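Local coordinates for secreted protein (Streptomyces lividans TK24, PDB 5LXZ) that probably acts as a mononuclear copper-radical oxidase of the AA5 family, related to galactose oxidase and built round a kelch beta-propeller, at residues L91-G96 / E234-V239; K258-S263 / G328-E333; K308-G313 / T338-M343. The protein carries 1 engineered substitution. One frame throughout, in Å; residues are numbered along the deposited sequence.

Contact 1 (L91-G96 / E234-V239); sequences LLIAGG and EKYIKV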
ATOM      1  N   LEU A  91       0.742  -8.945 -13.504  1.00  8.33           N
ATOM      2  CA  LEU A  91       0.885  -8.365 -12.184  1.00  8.42           C
ATOM      3  C   LEU A  91       1.688  -9.354 -11.352  1.00  8.43           C
ATOM      4  O   LEU A  91       1.225 -10.472 -11.134  1.00  8.87           O
ATOM      5  CB  LEU A  91      -0.479  -8.135 -11.532  1.00  9.24           C
ATOM      6  CG  LEU A  91      -0.455  -7.334 -10.235  1.00 10.12           C
ATOM      7  CD1 LEU A  91      -0.202  -5.839 -10.479  1.00 10.23           C
ATOM      8  CD2 LEU A  91      -1.774  -7.491  -9.473  1.00 11.18           C
ATOM      9  N   LEU A  92       2.876  -8.963 -10.905  1.00  7.45           N
ATOM     10  CA  LEU A  92       3.632  -9.785  -9.985  1.00  7.43           C
ATOM     11  C   LEU A  92       2.968  -9.583  -8.630  1.00  8.33           C
ATOM     12  O   LEU A  92       2.777  -8.448  -8.221  1.00  7.97           O
ATOM     13  CB  LEU A  92       5.089  -9.405  -9.878  1.00  7.48           C
ATOM     14  CG  LEU A  92       5.936 -10.210  -8.908  1.00  7.22           C
ATOM     15  CD1 LEU A  92       6.074 -11.676  -9.318  1.00  7.36           C
ATOM     16  CD2 LEU A  92       7.323  -9.584  -8.833  1.00  7.97           C
ATOM     17  N   ILE A  93       2.626 -10.668  -7.946  1.00  8.20           N
ATOM     18  CA  ILE A  93       1.975 -10.568  -6.634  1.00  9.16           C
ATOM     19  C   ILE A  93       2.711 -11.547  -5.692  1.00  9.00           C
ATOM     20  O   ILE A  93       2.916 -12.694  -6.059  1.00 10.84           O
ATOM     21  CB  ILE A  93       0.441 -10.731  -6.786  1.00 11.19           C
ATOM     22  CG1 ILE A  93      -0.259 -10.540  -5.433  1.00 11.81           C
ATOM     23  CG2 ILE A  93       0.089 -12.052  -7.400  1.00 12.35           C
ATOM     24  CD1 ILE A  93      -1.748 -10.281  -5.592  1.00 12.59           C
ATOM     25  N   ALA A  94       3.190 -11.104  -4.546  1.00  8.45           N
ATOM     26  CA  ALA A  94       4.066 -11.910  -3.715  1.00  8.23           C
ATOM     27  C   ALA A  94       3.799 -11.655  -2.269  1.00  8.30           C
ATOM     28  O   ALA A  94       3.478 -10.533  -1.868  1.00  8.14           O
ATOM     29  CB  ALA A  94       5.502 -11.655  -4.041  1.00  9.01           C
ATOM     30  N   GLY A  95       4.038 -12.684  -1.494  1.00  7.75           N
ATOM     31  CA  GLY A  95       3.782 -12.662  -0.099  1.00  8.38           C
ATOM     32  C   GLY A  95       2.384 -13.106   0.253  1.00  9.61           C
ATOM     33  O   GLY A  95       1.737 -13.849  -0.486  1.00 10.89           O
ATOM     34  N   GLY A  96       1.937 -12.646   1.404  1.00  9.15           N
ATOM     35  CA  GLY A  96       0.627 -13.011   1.925  1.00  9.94           C
ATOM     36  C   GLY A  96       0.714 -13.492   3.333  1.00 10.83           C
ATOM     37  O   GLY A  96       1.675 -13.252   4.036  1.00 10.46           O
ATOM     38  N   GLU A 234      -6.413 -14.627 -17.413  1.00 15.38           N
ATOM     39  CA  GLU A 234      -7.153 -14.397 -16.189  1.00 14.90           C
ATOM     40  C   GLU A 234      -6.872 -15.458 -15.145  1.00 14.89           C
ATOM     41  O   GLU A 234      -7.779 -15.989 -14.518  1.00 14.87           O
ATOM     42  CB  GLU A 234      -8.624 -14.167 -16.500  1.00 16.83           C
ATOM     43  CG  GLU A 234      -8.799 -12.921 -17.354  1.00 19.29           C
ATOM     44  CD  GLU A 234     -10.242 -12.565 -17.673  1.00 22.24           C
ATOM     45  OE1 GLU A 234     -11.131 -13.428 -17.497  1.00 24.12           O
ATOM     46  OE2 GLU A 234     -10.456 -11.406 -18.086  1.00 22.20           O
ATOM     47  N   LYS A 235      -5.591 -15.745 -14.924  1.00 13.32           N
ATOM     48  CA  LYS A 235      -5.212 -16.709 -13.919  1.00 14.42           C
ATOM     49  C   LYS A 235      -3.897 -16.354 -13.239  1.00 12.52           C
ATOM     50  O   LYS A 235      -3.055 -15.627 -13.804  1.00 11.71           O
ATOM     51  CB  LYS A 235      -5.181 -18.131 -14.506  1.00 17.58           C
ATOM     52  CG  LYS A 235      -4.143 -18.430 -15.524  1.00 21.29           C
ATOM     53  CD  LYS A 235      -4.270 -19.917 -15.926  0.50 22.18           C
ATOM     54  CE  LYS A 235      -4.042 -20.168 -17.397  0.50 24.64           C
ATOM     55  NZ  LYS A 235      -2.635 -19.896 -17.761  1.00 27.36           N
ATOM     56  N   TYR A 236      -3.731 -16.842 -12.026  1.00 11.55           N
ATOM     57  CA  TYR A 236      -2.478 -16.719 -11.308  1.00 11.19           C
ATOM     58  C   TYR A 236      -1.530 -17.816 -11.781  1.00 12.55           C
ATOM     59  O   TYR A 236      -1.922 -19.000 -11.807  1.00 14.35           O
ATOM     60  CB  TYR A 236      -2.690 -16.881  -9.816  1.00 10.90           C
ATOM     61  CG  TYR A 236      -3.492 -15.786  -9.180  1.00 10.72           C
ATOM     62  CD1 TYR A 236      -2.888 -14.602  -8.762  1.00 11.34           C
ATOM     63  CD2 TYR A 236      -4.839 -15.961  -8.898  1.00 10.60           C
ATOM     64  CE1 TYR A 236      -3.624 -13.628  -8.137  1.00 11.97           C
ATOM     65  CE2 TYR A 236      -5.573 -15.006  -8.229  1.00 11.49           C
ATOM     66  CZ  TYR A 236      -4.945 -13.831  -7.851  1.00 11.42           C
ATOM     67  OH  TYR A 236      -5.653 -12.819  -7.200  1.00 12.44           O
ATOM     68  N   ILE A 237      -0.325 -17.437 -12.155  1.00 11.24           N
ATOM     69  CA  ILE A 237       0.698 -18.400 -12.598  1.00 11.33           C
ATOM     70  C   ILE A 237       1.800 -18.454 -11.538  1.00 11.08           C
ATOM     71  O   ILE A 237       2.437 -17.429 -11.238  1.00 10.58           O
ATOM     72  CB  ILE A 237       1.279 -17.998 -13.945  1.00 13.01           C
ATOM     73  CG1 ILE A 237       0.167 -17.842 -14.995  1.00 14.61           C
ATOM     74  CG2 ILE A 237       2.336 -19.050 -14.358  1.00 13.05           C
ATOM     75  CD1 ILE A 237       0.653 -17.435 -16.350  1.00 16.49           C
ATOM     76  N   LYS A 238       2.048 -19.618 -10.962  1.00 11.04           N
ATOM     77  CA  LYS A 238       3.039 -19.749  -9.931  1.00 11.57           C
ATOM     78  C   LYS A 238       4.434 -19.491 -10.508  1.00 10.87           C
ATOM     79  O   LYS A 238       4.763 -19.979 -11.601  1.00 11.81           O
ATOM     80  CB  LYS A 238       3.005 -21.171  -9.348  1.00 13.70           C
ATOM     81  CG  LYS A 238       3.936 -21.377  -8.169  1.00 16.47           C
ATOM     82  CD  LYS A 238       3.581 -22.668  -7.423  1.00 19.65           C
ATOM     83  CE  LYS A 238       4.206 -22.739  -6.047  0.50 20.42           C
ATOM     84  NZ  LYS A 238       5.685 -22.859  -6.096  0.50 22.06           N
ATOM     85  N   VAL A 239       5.217 -18.674  -9.813  1.00  9.78           N
ATOM     86  CA  VAL A 239       6.617 -18.464 -10.105  1.00  9.85           C
ATOM     87  C   VAL A 239       7.433 -18.834  -8.895  1.00  9.69           C
ATOM     88  O   VAL A 239       6.897 -19.280  -7.893  1.00 10.60           O
ATOM     89  CB  VAL A 239       6.874 -17.002 -10.603  1.00  9.55           C
ATOM     90  CG1 VAL A 239       6.111 -16.761 -11.907  1.00  9.67           C
ATOM     91  CG2 VAL A 239       6.611 -15.935  -9.529  1.00  9.89           C
TER
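I93 lays its branch methyl CG2 against the rim of the Y236 ring, near the ring plane, with CG2 4.1 Å from Y236 CE1 and equally far from Y236 CD1. The two side chains approach at a slant. With CG1 of I93 swung anti to the backbone N (chi1 -176°), CG2 is the branch left to meet the tyrosine. The remaining overlap involves L92, whose CD1 comes to 4.3 Å from CG2 of V239, a looser touch between two buried aliphatic groups. Because L92 and I93 are consecutive in an extended strand, the two pairs lie on opposite faces of the sheet. No hydrogen bond joins the segments, since a further strand runs between them. The phenol end of Y236 is fixed from outside: its OH is hydrogen-bonded to OG1 of T59, and its ring meets F229 edge-to-face, which probably limits how far the ring can turn. At the start of the outer strand, E234 and K235 both face D230 in a G1 beta bulge. In this propeller blade, strand 226-230 pairs with both 91-102 and 235-238; F227 lies against I93 and A226 against V239. Strand 81-85 flanks 91-102 on its other side, while V42 of strand 39-44, in the adjacent sheet, packs on Y236.

Contact 2 (K258-S263 / G328-E333); sequences KILSVS and GVWDVE
Apolar packing carries the whole contact, and most of it converges on the benzo end of the W330 indole. L260 and W330 reach toward each other from opposite directions, CD2 of L260 coming obliquely to 3.7 Å from CZ3 of W330. V262 arrives differently: its CG2 lies at the ring edge, near the plane, 4.1 Å from CZ3 of W330, the side chains sliding past one another. V332, from W330's own segment, lies over one face of the indole, its CG2 3.8 Å above the ring plane over the centre, and this methyl is also 4.0 Å from CD2 of L260. CG of W330 lies opposite its backbone N (chi1 -178°), which sends the indole across to the neighbouring blade, so that strands 259-262 and 328-330 join two successive four-stranded antiparallel kelch blades of the propeller. F295 also meets the ring, with the planes at about 50°. Were W330 an alanine, L260, V262 and V332 would probably lose the ring they pack on, a gap would be likely to open between the blades, and N335 OD1 would lack its donor. That polar bond, from NE1 of W330 to OD1 of N335, lies beside the interface.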
ATOM      1  N   LYS A 258      13.816  -4.928 -12.974  1.00  9.32           N
ATOM      2  CA  LYS A 258      13.655  -5.964 -11.977  1.00  9.41           C
ATOM      3  C   LYS A 258      12.804  -5.401 -10.842  1.00  8.75           C
ATOM      4  O   LYS A 258      12.649  -4.183 -10.723  1.00  8.38           O
ATOM      5  CB  LYS A 258      15.002  -6.453 -11.495  1.00 11.01           C
ATOM      6  CG  LYS A 258      15.810  -7.080 -12.639  1.00 12.13           C
ATOM      7  CD  LYS A 258      17.097  -7.632 -12.093  1.00 13.75           C
ATOM      8  CE  LYS A 258      17.966  -8.112 -13.250  1.00 14.89           C
ATOM      9  NZ  LYS A 258      19.254  -8.609 -12.708  1.00 15.70           N
ATOM     10  N   ILE A 259      12.212  -6.284 -10.075  1.00  7.60           N
ATOM     11  CA  ILE A 259      11.283  -5.899  -9.001  1.00  7.29           C
ATOM     12  C   ILE A 259      11.875  -6.140  -7.634  1.00  6.81           C
ATOM     13  O   ILE A 259      12.266  -7.255  -7.301  1.00  7.11           O
ATOM     14  CB  ILE A 259       9.961  -6.648  -9.098  1.00  7.32           C
ATOM     15  CG1 ILE A 259       9.385  -6.624 -10.518  1.00  8.29           C
ATOM     16  CG2 ILE A 259       8.979  -6.137  -8.044  1.00  7.68           C
ATOM     17  CD1 ILE A 259       9.127  -5.249 -11.077  1.00  8.99           C
ATOM     18  N   LEU A 260      12.007  -5.063  -6.872  1.00  6.53           N
ATOM     19  CA  LEU A 260      12.521  -5.113  -5.532  1.00  6.95           C
ATOM     20  C   LEU A 260      11.388  -5.427  -4.551  1.00  6.84           C
ATOM     21  O   LEU A 260      10.371  -4.734  -4.549  1.00  6.83           O
ATOM     22  CB  LEU A 260      13.202  -3.800  -5.211  1.00  7.55           C
ATOM     23  CG  LEU A 260      13.837  -3.668  -3.823  1.00  8.18           C
ATOM     24  CD1 LEU A 260      15.071  -4.504  -3.674  1.00  9.35           C
ATOM     25  CD2 LEU A 260      14.175  -2.217  -3.603  1.00  8.78           C
ATOM     26  N   SER A 261      11.619  -6.380  -3.674  1.00  6.55           N
ATOM     27  CA  SER A 261      10.691  -6.709  -2.580  1.00  6.58           C
ATOM     28  C   SER A 261      11.335  -6.329  -1.251  1.00  6.92           C
ATOM     29  O   SER A 261      12.466  -6.734  -0.972  1.00  6.87           O
ATOM     30  CB  SER A 261      10.349  -8.150  -2.622  1.00  7.44           C
ATOM     31  OG  SER A 261       9.472  -8.425  -1.563  1.00  8.68           O
ATOM     32  N   VAL A 262      10.617  -5.497  -0.495  1.00  6.34           N
ATOM     33  CA  VAL A 262      11.095  -4.893   0.730  1.00  6.86           C
ATOM     34  C   VAL A 262      10.132  -5.129   1.860  1.00  6.77           C
ATOM     35  O   VAL A 262       8.913  -4.915   1.735  1.00  7.00           O
ATOM     36  CB  VAL A 262      11.295  -3.383   0.538  1.00  7.16           C
ATOM     37  CG1 VAL A 262      11.850  -2.698   1.755  1.00  7.86           C
ATOM     38  CG2 VAL A 262      12.250  -3.165  -0.628  1.00  7.39           C
ATOM     39  N   SER A 263      10.721  -5.484   2.995  1.00  6.69           N
ATOM     40  CA  SER A 263      10.009  -5.544   4.271  1.00  7.31           C
ATOM     41  C   SER A 263       8.986  -6.661   4.313  1.00  7.53           C
ATOM     42  O   SER A 263       9.099  -7.650   3.598  1.00  7.52           O
ATOM     43  CB  SER A 263       9.452  -4.163   4.660  1.00  7.93           C
ATOM     44  OG  SER A 263       9.088  -4.164   6.064  1.00  9.61           O
ATOM     45  N   GLY A 328      13.474   9.574   2.556  1.00  6.35           N
ATOM     46  CA  GLY A 328      14.788   9.763   1.979  1.00  6.42           C
ATOM     47  C   GLY A 328      14.935   9.084   0.630  1.00  6.62           C
ATOM     48  O   GLY A 328      14.045   8.451   0.126  1.00  7.02           O
ATOM     49  N   VAL A 329      16.143   9.227   0.110  1.00  6.36           N
ATOM     50  CA  VAL A 329      16.513   8.706  -1.195  1.00  6.89           C
ATOM     51  C   VAL A 329      17.490   7.557  -0.993  1.00  6.66           C
ATOM     52  O   VAL A 329      18.554   7.711  -0.357  1.00  7.39           O
ATOM     53  CB  VAL A 329      17.182   9.799  -2.023  1.00  7.28           C
ATOM     54  CG1 VAL A 329      17.736   9.269  -3.327  1.00  7.54           C
ATOM     55  CG2 VAL A 329      16.180  10.920  -2.330  1.00  7.24           C
ATOM     56  N   TRP A 330      17.119   6.404  -1.530  1.00  6.20           N
ATOM     57  CA  TRP A 330      17.855   5.173  -1.354  1.00  6.27           C
ATOM     58  C   TRP A 330      18.490   4.756  -2.659  1.00  6.41           C
ATOM     59  O   TRP A 330      17.779   4.467  -3.633  1.00  6.52           O
ATOM     60  CB  TRP A 330      16.881   4.099  -0.864  1.00  6.23           C
ATOM     61  CG  TRP A 330      17.423   2.753  -0.578  1.00  6.43           C
ATOM     62  CD1 TRP A 330      18.701   2.402  -0.258  1.00  6.82           C
ATOM     63  CD2 TRP A 330      16.668   1.535  -0.575  1.00  6.57           C
ATOM     64  NE1 TRP A 330      18.789   1.046  -0.087  1.00  6.59           N
ATOM     65  CE2 TRP A 330      17.548   0.492  -0.244  1.00  6.70           C
ATOM     66  CE3 TRP A 330      15.312   1.235  -0.775  1.00  6.76           C
ATOM     67  CZ2 TRP A 330      17.129  -0.799  -0.136  1.00  6.92           C
ATOM     68  CZ3 TRP A 330      14.905  -0.049  -0.687  1.00  6.87           C
ATOM     69  CH2 TRP A 330      15.805  -1.080  -0.357  1.00  7.15           C
ATOM     70  N   ASP A 331      19.814   4.677  -2.698  1.00  6.87           N
ATOM     71  CA  ASP A 331      20.499   4.072  -3.843  1.00  7.65           C
ATOM     72  C   ASP A 331      20.562   2.592  -3.523  1.00  7.64           C
ATOM     73  O   ASP A 331      21.302   2.161  -2.639  1.00  7.83           O
ATOM     74  CB  ASP A 331      21.881   4.660  -3.952  1.00  8.16           C
ATOM     75  CG  ASP A 331      22.649   4.136  -5.148  1.00  9.31           C
ATOM     76  OD1 ASP A 331      22.466   2.963  -5.519  1.00 10.15           O
ATOM     77  OD2 ASP A 331      23.408   4.913  -5.755  1.00 12.22           O
ATOM     78  N   VAL A 332      19.738   1.795  -4.206  1.00  7.44           N
ATOM     79  CA  VAL A 332      19.632   0.397  -3.885  1.00  7.73           C
ATOM     80  C   VAL A 332      20.925  -0.348  -4.205  1.00  7.71           C
ATOM     81  O   VAL A 332      21.258  -1.298  -3.531  1.00  8.08           O
ATOM     82  CB  VAL A 332      18.437  -0.232  -4.622  1.00  7.98           C
ATOM     83  CG1 VAL A 332      18.322  -1.712  -4.327  1.00  8.92           C
ATOM     84  CG2 VAL A 332      17.136   0.468  -4.252  1.00  8.38           C
ATOM     85  N   GLU A 333      21.659   0.108  -5.200  1.00  7.77           N
ATOM     86  CA  GLU A 333      22.879  -0.600  -5.586  1.00  8.23           C
ATOM     87  C   GLU A 333      24.028  -0.383  -4.598  1.00  7.86           C
ATOM     88  O   GLU A 333      24.770  -1.322  -4.335  1.00  8.53           O
ATOM     89  CB  GLU A 333      23.280  -0.216  -7.005  1.00  9.16           C
ATOM     90  CG  GLU A 333      22.263  -0.590  -8.052  1.00 10.28           C
ATOM     91  CD  GLU A 333      22.673  -0.166  -9.443  1.00 12.39           C
ATOM     92  OE1 GLU A 333      22.567   1.042  -9.742  1.00 14.30           O
ATOM     93  OE2 GLU A 333      23.152  -1.062 -10.228  1.00 13.40           O
TER

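Contact 3 (K308-G313 / T338-M343); sequences KIFYSG and TKVPGM
The hydroxyl of S312, a residue that touches M343, has two hydrogen-bonding partners, OG1 of T354 and the backbone N of A314. The carbonyl of the same serine differs: buried by the contact, S312 O has no hydrogen-bond partner in the model, and is approached by the terminal methyl CE of M343, at 3.4 Å. M343 folds back to get there: its CG starts anti to the backbone N (chi1 176°), and bends at chi2 and chi3 curl the thioether round to present CE. The second overlap is wholly apolar, between F310 and V340, where V340 CG2 sits at the edge of the phenyl ring, near its plane and 4.2 Å from F310 CE1. Both segments belong to one kelch blade, strand 328-330 separating 309-311 from 337-339; the contact reaches across that middle strand, with V340 and M343 in the loop after 337-339. F395, from the next blade, packs on F310, V340 and M343 alike, and V367 of that blade touches both S312 and M343. A methyl beside sulfur is at most a feeble partner for a carbonyl oxygen, so the side chains add apolar contact alone, while backbone hydrogen bonds through strand 328-330 join the segments.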
ATOM      1  N   LYS A 308      17.493   5.958  -8.355  1.00  6.64           N
ATOM      2  CA  LYS A 308      17.359   5.755  -6.930  1.00  6.80           C
ATOM      3  C   LYS A 308      15.894   5.626  -6.583  1.00  6.77           C
ATOM      4  O   LYS A 308      15.025   5.876  -7.385  1.00  6.49           O
ATOM      5  CB  LYS A 308      18.064   6.879  -6.144  1.00  7.67           C
ATOM      6  CG  LYS A 308      19.546   7.000  -6.545  1.00  8.84           C
ATOM      7  CD  LYS A 308      20.289   7.990  -5.659  1.00  9.70           C
ATOM      8  CE  LYS A 308      21.711   8.197  -6.231  1.00 11.53           C
ATOM      9  NZ  LYS A 308      22.513   9.228  -5.517  0.50 11.16           N
ATOM     10  N   ILE A 309      15.659   5.189  -5.363  1.00  6.36           N
ATOM     11  CA  ILE A 309      14.325   4.972  -4.851  1.00  6.58           C
ATOM     12  C   ILE A 309      13.995   6.037  -3.823  1.00  6.58           C
ATOM     13  O   ILE A 309      14.767   6.247  -2.868  1.00  6.96           O
ATOM     14  CB  ILE A 309      14.223   3.580  -4.222  1.00  7.15           C
ATOM     15  CG1 ILE A 309      14.187   2.482  -5.274  1.00  7.71           C
ATOM     16  CG2 ILE A 309      12.974   3.436  -3.308  1.00  7.08           C
ATOM     17  CD1 ILE A 309      12.915   2.379  -6.128  1.00  8.78           C
ATOM     18  N   PHE A 310      12.851   6.702  -4.007  1.00  6.15           N
ATOM     19  CA  PHE A 310      12.365   7.610  -3.033  1.00  6.20           C
ATOM     20  C   PHE A 310      11.443   6.915  -2.072  1.00  5.84           C
ATOM     21  O   PHE A 310      10.481   6.290  -2.494  1.00  6.03           O
ATOM     22  CB  PHE A 310      11.623   8.770  -3.693  1.00  6.55           C
ATOM     23  CG  PHE A 310      11.121   9.806  -2.713  1.00  7.62           C
ATOM     24  CD1 PHE A 310      12.019  10.427  -1.854  1.00  8.57           C
ATOM     25  CD2 PHE A 310       9.802  10.093  -2.597  1.00  8.41           C
ATOM     26  CE1 PHE A 310      11.579  11.390  -0.966  1.00  9.26           C
ATOM     27  CE2 PHE A 310       9.355  11.070  -1.691  1.00  8.92           C
ATOM     28  CZ  PHE A 310      10.248  11.698  -0.895  1.00  8.83           C
ATOM     29  N   TYR A 311      11.795   7.011  -0.791  1.00  5.44           N
ATOM     30  CA  TYR A 311      10.917   6.545   0.307  1.00  5.48           C
ATOM     31  C   TYR A 311      10.262   7.759   0.857  1.00  5.56           C
ATOM     32  O   TYR A 311      10.930   8.622   1.436  1.00  5.60           O
ATOM     33  CB  TYR A 311      11.743   5.835   1.351  1.00  5.41           C
ATOM     34  CG  TYR A 311      11.004   5.494   2.628  1.00  5.34           C
ATOM     35  CD1 TYR A 311       9.773   4.807   2.594  1.00  5.51           C
ATOM     36  CD2 TYR A 311      11.526   5.799   3.862  1.00  5.38           C
ATOM     37  CE1 TYR A 311       9.109   4.467   3.765  1.00  5.54           C
ATOM     38  CE2 TYR A 311      10.902   5.401   5.013  1.00  5.66           C
ATOM     39  CZ  TYR A 311       9.687   4.742   4.966  1.00  5.63           C
ATOM     40  OH  TYR A 311       9.023   4.306   6.080  1.00  6.48           O
ATOM     41  N   SER A 312       8.930   7.798   0.797  1.00  5.67           N
ATOM     42  CA  SER A 312       8.209   8.990   1.207  1.00  6.00           C
ATOM     43  C   SER A 312       8.038   9.031   2.729  1.00  6.23           C
ATOM     44  O   SER A 312       7.641  10.073   3.234  1.00  6.97           O
ATOM     45  CB  SER A 312       6.834   9.051   0.565  1.00  6.17           C
ATOM     46  OG  SER A 312       5.966   8.093   1.162  1.00  5.83           O
ATOM     47  N   GLY A 313       8.288   7.937   3.412  1.00  5.75           N
ATOM     48  CA  GLY A 313       7.999   7.791   4.827  1.00  5.83           C
ATOM     49  C   GLY A 313       6.663   7.126   5.118  1.00  5.64           C
ATOM     50  O   GLY A 313       6.471   6.603   6.220  1.00  5.68           O
ATOM     51  N   THR A 338      19.953   8.694   1.968  1.00  8.02           N
ATOM     52  CA  THR A 338      20.106  10.104   2.290  1.00  8.56           C
ATOM     53  C   THR A 338      18.731  10.650   2.712  1.00  8.51           C
ATOM     54  O   THR A 338      17.802  10.675   1.914  1.00  8.70           O
ATOM     55  CB  THR A 338      20.640  10.871   1.103  1.00 10.15           C
ATOM     56  OG1 THR A 338      21.869  10.299   0.633  1.00 11.46           O
ATOM     57  CG2 THR A 338      20.965  12.327   1.513  1.00 11.15           C
ATOM     58  N   LYS A 339      18.618  11.063   3.978  1.00  8.85           N
ATOM     59  CA  LYS A 339      17.332  11.536   4.510  1.00  9.30           C
ATOM     60  C   LYS A 339      16.926  12.826   3.862  1.00  8.96           C
ATOM     61  O   LYS A 339      17.789  13.667   3.532  1.00  9.65           O
ATOM     62  CB  LYS A 339      17.463  11.686   6.014  1.00 10.50           C
ATOM     63  CG  LYS A 339      17.623  10.322   6.662  1.00 12.12           C
ATOM     64  CD  LYS A 339      17.887  10.441   8.159  1.00 15.03           C
ATOM     65  CE  LYS A 339      17.878   9.085   8.849  1.00 17.79           C
ATOM     66  NZ  LYS A 339      19.156   8.364   8.651  1.00 20.52           N
ATOM     67  N   VAL A 340      15.631  12.994   3.679  1.00  8.07           N
ATOM     68  CA  VAL A 340      15.019  14.191   3.135  1.00  9.08           C
ATOM     69  C   VAL A 340      14.303  14.875   4.304  1.00  8.38           C
ATOM     70  O   VAL A 340      13.382  14.304   4.882  1.00  9.84           O
ATOM     71  CB  VAL A 340      14.067  13.901   1.948  1.00  9.55           C
ATOM     72  CG1 VAL A 340      13.291  15.132   1.503  1.00  9.69           C
ATOM     73  CG2 VAL A 340      14.870  13.377   0.750  1.00 10.50           C
ATOM     74  N   PRO A 341      14.730  16.122   4.660  1.00  8.39           N
ATOM     75  CA  PRO A 341      14.152  16.855   5.795  1.00  9.01           C
ATOM     76  C   PRO A 341      12.813  17.520   5.485  1.00  9.16           C
ATOM     77  O   PRO A 341      12.352  17.547   4.314  1.00  9.91           O
ATOM     78  CB  PRO A 341      15.215  17.915   6.025  1.00  8.49           C
ATOM     79  CG  PRO A 341      15.707  18.240   4.675  1.00  8.88           C
ATOM     80  CD  PRO A 341      15.719  16.915   3.964  1.00  8.50           C
ATOM     81  N   GLY A 342      12.204  18.067   6.526  1.00  9.23           N
ATOM     82  CA  GLY A 342      11.090  18.961   6.368  1.00  8.65           C
ATOM     83  C   GLY A 342       9.699  18.404   6.540  1.00  8.69           C
ATOM     84  O   GLY A 342       8.749  19.161   6.488  1.00  9.17           O
ATOM     85  N   MET A 343       9.572  17.088   6.687  1.00  8.14           N
ATOM     86  CA  MET A 343       8.272  16.462   6.820  1.00  8.97           C
ATOM     87  C   MET A 343       7.508  16.926   8.084  1.00  8.73           C
ATOM     88  O   MET A 343       7.919  16.620   9.197  1.00  9.73           O
ATOM     89  CB  MET A 343       8.404  14.936   6.847  1.00  9.76           C
ATOM     90  CG  MET A 343       7.088  14.204   7.070  1.00 10.64           C
ATOM     91  SD  MET A 343       5.928  14.249   5.708  1.00 10.51           S
ATOM     92  CE  MET A 343       6.765  13.114   4.562  1.00  9.52           C
TER

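Overall arrangement
The contacts follow the ring of the propeller through three successive sheets. Contact 1 lies within the blade built on strands 81-85, 91-102, 226-230 and 235-238, whose chain excursion includes the inserted beta-barrel domain. Contact 2 joins the next blade, 250-288, to the one after it, and contact 3 lies in that third blade. Contact 1 closes before contact 2 opens, yet L92 CD2 packs 3.9 Å from I259 CG2, linking the first two blades. Contacts 2 and 3 alternate along the chain, their centres about 13 Å apart; strand 328-330 is hydrogen-bonded to its sheet neighbour 309-311. Contacts 1 and 3, with centres about 30 Å apart, do not touch. Packing within and between blades thus runs round this arc.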